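Local coordinates for core protein VP4 (Bluetongue virus, PDB 2JHP) that caps viral mRNA inside the inner capsid, joining guanylyltransferase and methyltransferase activities in one elongated chain, at residues A[138-143]-A[186-191]. Sequence-based numbering, arbitrary orientation.
With SAH (S-adenosyl-L-homocysteine), chain B; GUN (guanine), chain D.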
ATOM      1  N   GLU A 138      -5.056   4.289  -1.115  1.00 15.02           N
ATOM      2  CA  GLU A 138      -4.606   3.682   0.159  1.00 16.32           C
ATOM      3  C   GLU A 138      -3.594   4.544   0.933  1.00 22.48           C
ATOM      4  O   GLU A 138      -3.596   4.550   2.166  1.00 15.78           O
ATOM      5  CB  GLU A 138      -4.044   2.271  -0.042  1.00 11.57           C
ATOM      6  CG  GLU A 138      -2.564   2.228  -0.399  1.00 22.44           C
ATOM      7  CD  GLU A 138      -2.299   2.708  -1.811  1.00 12.60           C
ATOM      8  OE1 GLU A 138      -2.864   2.108  -2.745  1.00 28.80           O
ATOM      9  OE2 GLU A 138      -1.534   3.676  -1.994  1.00 54.71           O
ATOM     10  N   THR A 139      -2.747   5.270   0.206  1.00 19.57           N
ATOM     11  CA  THR A 139      -1.752   6.119   0.838  1.00 18.65           C
ATOM     12  C   THR A 139      -2.366   7.430   1.311  1.00 11.49           C
ATOM     13  O   THR A 139      -2.145   7.835   2.453  1.00 16.31           O
ATOM     14  CB  THR A 139      -0.542   6.375  -0.069  1.00 12.89           C
ATOM     15  OG1 THR A 139      -0.019   5.118  -0.502  1.00 18.24           O
ATOM     16  CG2 THR A 139       0.552   7.107   0.702  1.00 12.88           C
ATOM     17  N   LEU A 140      -3.142   8.071   0.439  1.00 14.10           N
ATOM     18  CA  LEU A 140      -3.873   9.292   0.790  1.00 14.56           C
ATOM     19  C   LEU A 140      -4.707   9.098   2.057  1.00 27.33           C
ATOM     20  O   LEU A 140      -4.674   9.926   2.970  1.00 17.69           O
ATOM     21  CB  LEU A 140      -4.785   9.734  -0.366  1.00 12.21           C
ATOM     22  CG  LEU A 140      -4.154  10.262  -1.652  1.00 20.16           C
ATOM     23  CD1 LEU A 140      -5.213  10.526  -2.673  1.00  6.55           C
ATOM     24  CD2 LEU A 140      -3.380  11.554  -1.376  1.00-11.41           C
ATOM     25  N   ASN A 141      -5.442   7.994   2.102  1.00  9.61           N
ATOM     26  CA  ASN A 141      -6.297   7.655   3.236  1.00 12.62           C
ATOM     27  C   ASN A 141      -5.633   7.653   4.609  1.00 11.84           C
ATOM     28  O   ASN A 141      -6.280   7.981   5.599  1.00 15.12           O
ATOM     29  CB  ASN A 141      -6.974   6.308   3.002  1.00 13.57           C
ATOM     30  CG  ASN A 141      -8.154   6.410   2.085  1.00  6.68           C
ATOM     31  OD1 ASN A 141      -8.573   7.506   1.713  1.00 17.56           O
ATOM     32  ND2 ASN A 141      -8.700   5.268   1.703  1.00 23.82           N
ATOM     33  N   ASP A 142      -4.359   7.286   4.679  1.00 18.65           N
ATOM     34  CA  ASP A 142      -3.680   7.235   5.970  1.00 54.60           C
ATOM     35  C   ASP A 142      -2.626   8.334   6.157  1.00 29.14           C
ATOM     36  O   ASP A 142      -1.840   8.290   7.106  1.00 25.64           O
ATOM     37  CB  ASP A 142      -3.084   5.840   6.209  1.00 29.35           C
ATOM     38  CG  ASP A 142      -4.140   4.742   6.247  1.00 32.31           C
ATOM     39  OD1 ASP A 142      -5.162   4.918   6.929  1.00  8.22           O
ATOM     40  OD2 ASP A 142      -3.953   3.691   5.592  1.00 15.68           O
ATOM     41  N   ALA A 143      -2.635   9.326   5.266  1.00 20.57           N
ATOM     42  CA  ALA A 143      -1.599  10.372   5.230  1.00  9.41           C
ATOM     43  C   ALA A 143      -2.026  11.651   5.917  1.00 13.02           C
ATOM     44  O   ALA A 143      -3.177  12.068   5.791  1.00 19.32           O
ATOM     45  CB  ALA A 143      -1.191  10.680   3.791  1.00 15.12           C
ATOM     46  N   ILE A 186     -13.587  15.168  -3.173  1.00 38.01           N
ATOM     47  CA  ILE A 186     -13.047  16.525  -3.145  1.00 11.30           C
ATOM     48  C   ILE A 186     -12.396  16.869  -1.803  1.00 45.86           C
ATOM     49  O   ILE A 186     -11.419  17.603  -1.776  1.00 12.57           O
ATOM     50  CB  ILE A 186     -14.100  17.600  -3.566  1.00 14.92           C
ATOM     51  CG1 ILE A 186     -13.428  18.913  -4.004  1.00 20.59           C
ATOM     52  CG2 ILE A 186     -15.114  17.845  -2.445  1.00 16.92           C
ATOM     53  CD1 ILE A 186     -12.642  18.853  -5.312  1.00-12.56           C
ATOM     54  N   VAL A 187     -12.930  16.349  -0.698  1.00 14.74           N
ATOM     55  CA  VAL A 187     -12.391  16.656   0.635  1.00 10.55           C
ATOM     56  C   VAL A 187     -11.159  15.797   0.930  1.00 16.14           C
ATOM     57  O   VAL A 187     -11.261  14.576   1.039  1.00 20.80           O
ATOM     58  CB  VAL A 187     -13.444  16.464   1.760  1.00 10.82           C
ATOM     59  CG1 VAL A 187     -12.837  16.765   3.147  1.00 19.13           C
ATOM     60  CG2 VAL A 187     -14.684  17.324   1.516  1.00  9.96           C
ATOM     61  N   TYR A 188     -10.000  16.440   1.039  1.00  8.40           N
ATOM     62  CA  TYR A 188      -8.754  15.747   1.438  1.00 -8.07           C
ATOM     63  C   TYR A 188      -7.763  16.605   2.252  1.00  8.53           C
ATOM     64  O   TYR A 188      -7.358  16.212   3.332  1.00 18.99           O
ATOM     65  CB  TYR A 188      -8.045  15.107   0.233  1.00  9.62           C
ATOM     66  CG  TYR A 188      -6.668  14.588   0.581  1.00  6.23           C
ATOM     67  CD1 TYR A 188      -6.504  13.475   1.439  1.00-13.86           C
ATOM     68  CD2 TYR A 188      -5.523  15.206   0.087  1.00-11.41           C
ATOM     69  CE1 TYR A 188      -5.260  12.997   1.776  1.00 47.67           C
ATOM     70  CE2 TYR A 188      -4.256  14.725   0.431  1.00 14.42           C
ATOM     71  CZ  TYR A 188      -4.150  13.620   1.277  1.00  4.84           C
ATOM     72  OH  TYR A 188      -2.912  13.127   1.619  1.00-10.74           O
ATOM     73  N   SER A 189      -7.368  17.751   1.704  1.00 14.82           N
ATOM     74  CA  SER A 189      -6.336  18.601   2.316  1.00 10.78           C
ATOM     75  C   SER A 189      -6.833  19.956   2.788  1.00 11.94           C
ATOM     76  O   SER A 189      -6.108  20.662   3.482  1.00 16.46           O
ATOM     77  CB  SER A 189      -5.112  18.785   1.389  1.00 12.27           C
ATOM     78  OG  SER A 189      -5.404  19.600   0.265  1.00 15.81           O
ATOM     79  N   ALA A 190      -8.062  20.315   2.419  1.00 17.93           N
ATOM     80  CA  ALA A 190      -8.652  21.588   2.842  1.00 12.24           C
ATOM     81  C   ALA A 190      -8.926  21.600   4.346  1.00 12.89           C
ATOM     82  O   ALA A 190      -9.544  20.669   4.865  1.00 16.86           O
ATOM     83  CB  ALA A 190      -9.928  21.861   2.075  1.00 15.04           C
ATOM     84  N   GLU A 191      -8.461  22.648   5.032  1.00 17.17           N
ATOM     85  CA  GLU A 191      -8.772  22.865   6.451  1.00  8.65           C
ATOM     86  C   GLU A 191     -10.106  23.563   6.630  1.00 12.89           C
ATOM     87  O   GLU A 191     -10.715  23.481   7.697  1.00 23.76           O
ATOM     88  CB  GLU A 191      -7.712  23.723   7.128  1.00  7.90           C
ATOM     89  CG  GLU A 191      -6.303  23.181   7.026  1.00 -0.59           C
ATOM     90  CD  GLU A 191      -5.278  24.286   7.133  1.00 68.13           C
ATOM     91  OE1 GLU A 191      -4.901  24.645   8.273  1.00 20.81           O
ATOM     92  OE2 GLU A 191      -4.862  24.796   6.070  1.00  8.82           O
TER
HETATM   93  N   SAH B1645       2.295   2.430  -3.268  1.00 34.62           N
HETATM   94  CA  SAH B1645       0.901   2.017  -2.915  1.00 17.59           C
HETATM   95  CB  SAH B1645       0.073   1.466  -4.080  1.00 14.75           C
HETATM   96  CG  SAH B1645       0.764   0.822  -5.269  1.00 48.60           C
HETATM   97  SD  SAH B1645      -0.412   0.582  -6.629  1.00 14.02           S
HETATM   98  C   SAH B1645       0.849   1.076  -1.722  1.00 19.67           C
HETATM   99  O   SAH B1645       1.564   1.275  -0.737  1.00 20.34           O
HETATM  100  OXT SAH B1645       0.073   0.121  -1.697  1.00 46.07           O
HETATM  101  C5' SAH B1645       0.896   0.962  -7.830  1.00 -6.02           C
HETATM  102  C4' SAH B1645       0.781   2.361  -8.410  1.00  4.74           C
HETATM  103  O4' SAH B1645       2.059   2.884  -8.715  1.00  7.70           O
HETATM  104  C3' SAH B1645      -0.036   2.394  -9.699  1.00  0.69           C
HETATM  105  O3' SAH B1645      -0.872   3.537  -9.621  1.00 -7.14           O
HETATM  106  C2' SAH B1645       0.997   2.603 -10.796  1.00 -0.27           C
HETATM  107  O2' SAH B1645       0.515   3.371 -11.866  1.00 10.14           O
HETATM  108  C1' SAH B1645       2.090   3.369 -10.053  1.00 -1.73           C
HETATM  109  N9  SAH B1645       3.424   3.234 -10.680  1.00 14.19           N
HETATM  110  C8  SAH B1645       3.957   2.120 -11.286  1.00 -2.81           C
HETATM  111  N7  SAH B1645       5.203   2.423 -11.734  1.00 19.58           N
HETATM  112  C5  SAH B1645       5.475   3.713 -11.425  1.00 -6.33           C
HETATM  113  C6  SAH B1645       6.590   4.529 -11.635  1.00 10.97           C
HETATM  114  N6  SAH B1645       7.665   4.051 -12.257  1.00  9.62           N
HETATM  115  N1  SAH B1645       6.585   5.837 -11.186  1.00  5.85           N
HETATM  116  C2  SAH B1645       5.474   6.336 -10.528  1.00 18.83           C
HETATM  117  N3  SAH B1645       4.368   5.532 -10.317  1.00  8.90           N
HETATM  118  C4  SAH B1645       4.363   4.239 -10.758  1.00 -4.23           C
HETATM  119  N9  GUN D1647     -11.681   5.188  -2.652  1.00 27.86           N
HETATM  120  C8  GUN D1647     -11.002   4.614  -1.654  1.00 88.23           C
HETATM  121  N7  GUN D1647     -10.908   5.466  -0.631  1.00 42.40           N
HETATM  122  C5  GUN D1647     -11.533   6.586  -0.974  1.00 30.15           C
HETATM  123  C6  GUN D1647     -11.745   7.788  -0.304  1.00 41.97           C
HETATM  124  O6  GUN D1647     -11.313   7.954   0.838  1.00 30.11           O
HETATM  125  N1  GUN D1647     -12.468   8.799  -0.960  1.00 19.21           N
HETATM  126  C2  GUN D1647     -12.936   8.551  -2.273  1.00 50.09           C
HETATM  127  N2  GUN D1647     -13.610   9.487  -2.916  1.00 30.84           N
HETATM  128  N3  GUN D1647     -12.717   7.376  -2.891  1.00 19.65           N
HETATM  129  C4  GUN D1647     -12.030   6.406  -2.266  1.00 42.87           C
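The Y188 ring carries the contact, meeting L140 of helix 137-141 and A143 in the turn that follows. L140 CD2 sits on one face of the ring, almost directly above CZ at 3.4 Å, and the two side chains cross at about a right angle. The ring edge takes a different partner: Y188 CE1 lies 3.3 Å from L140 O, which is near the ring plane and also accepts the amide of A143. Beyond the phenol, A143 CB is 3.7 Å from Y188 OH. With CG anti to the backbone N (chi1 171°), the tyrosine reaches out of its loop to the helix; H391 and I150 also pack against it.

Helix 137-141 follows strand 131-132 of one Rossmann-like sheet with the 3-2-1-4-5-7-6 order of class I methyltransferases, whereas segment 186-191, the end of helix 178-186 and the loop after it, leads into the first strand of a second such sheet, placing the contact where two methyltransferase folds adjoin.

Two residues of helix 137-141 meet bound ligands. N141 ND2 donates a nearly straight bond (167°) to guanine N7 at 3.2 Å, while D184 O in helix 178-186 binds the same base. E138 OE2 approaches carbon CA of S-adenosyl-L-homocysteine at 3.1 Å; its anti lone pair receives T139 OG1 at 2.6 Å, and E136 N also bonds to this oxygen, probably limiting the carboxylate's rotation beside the cofactor product.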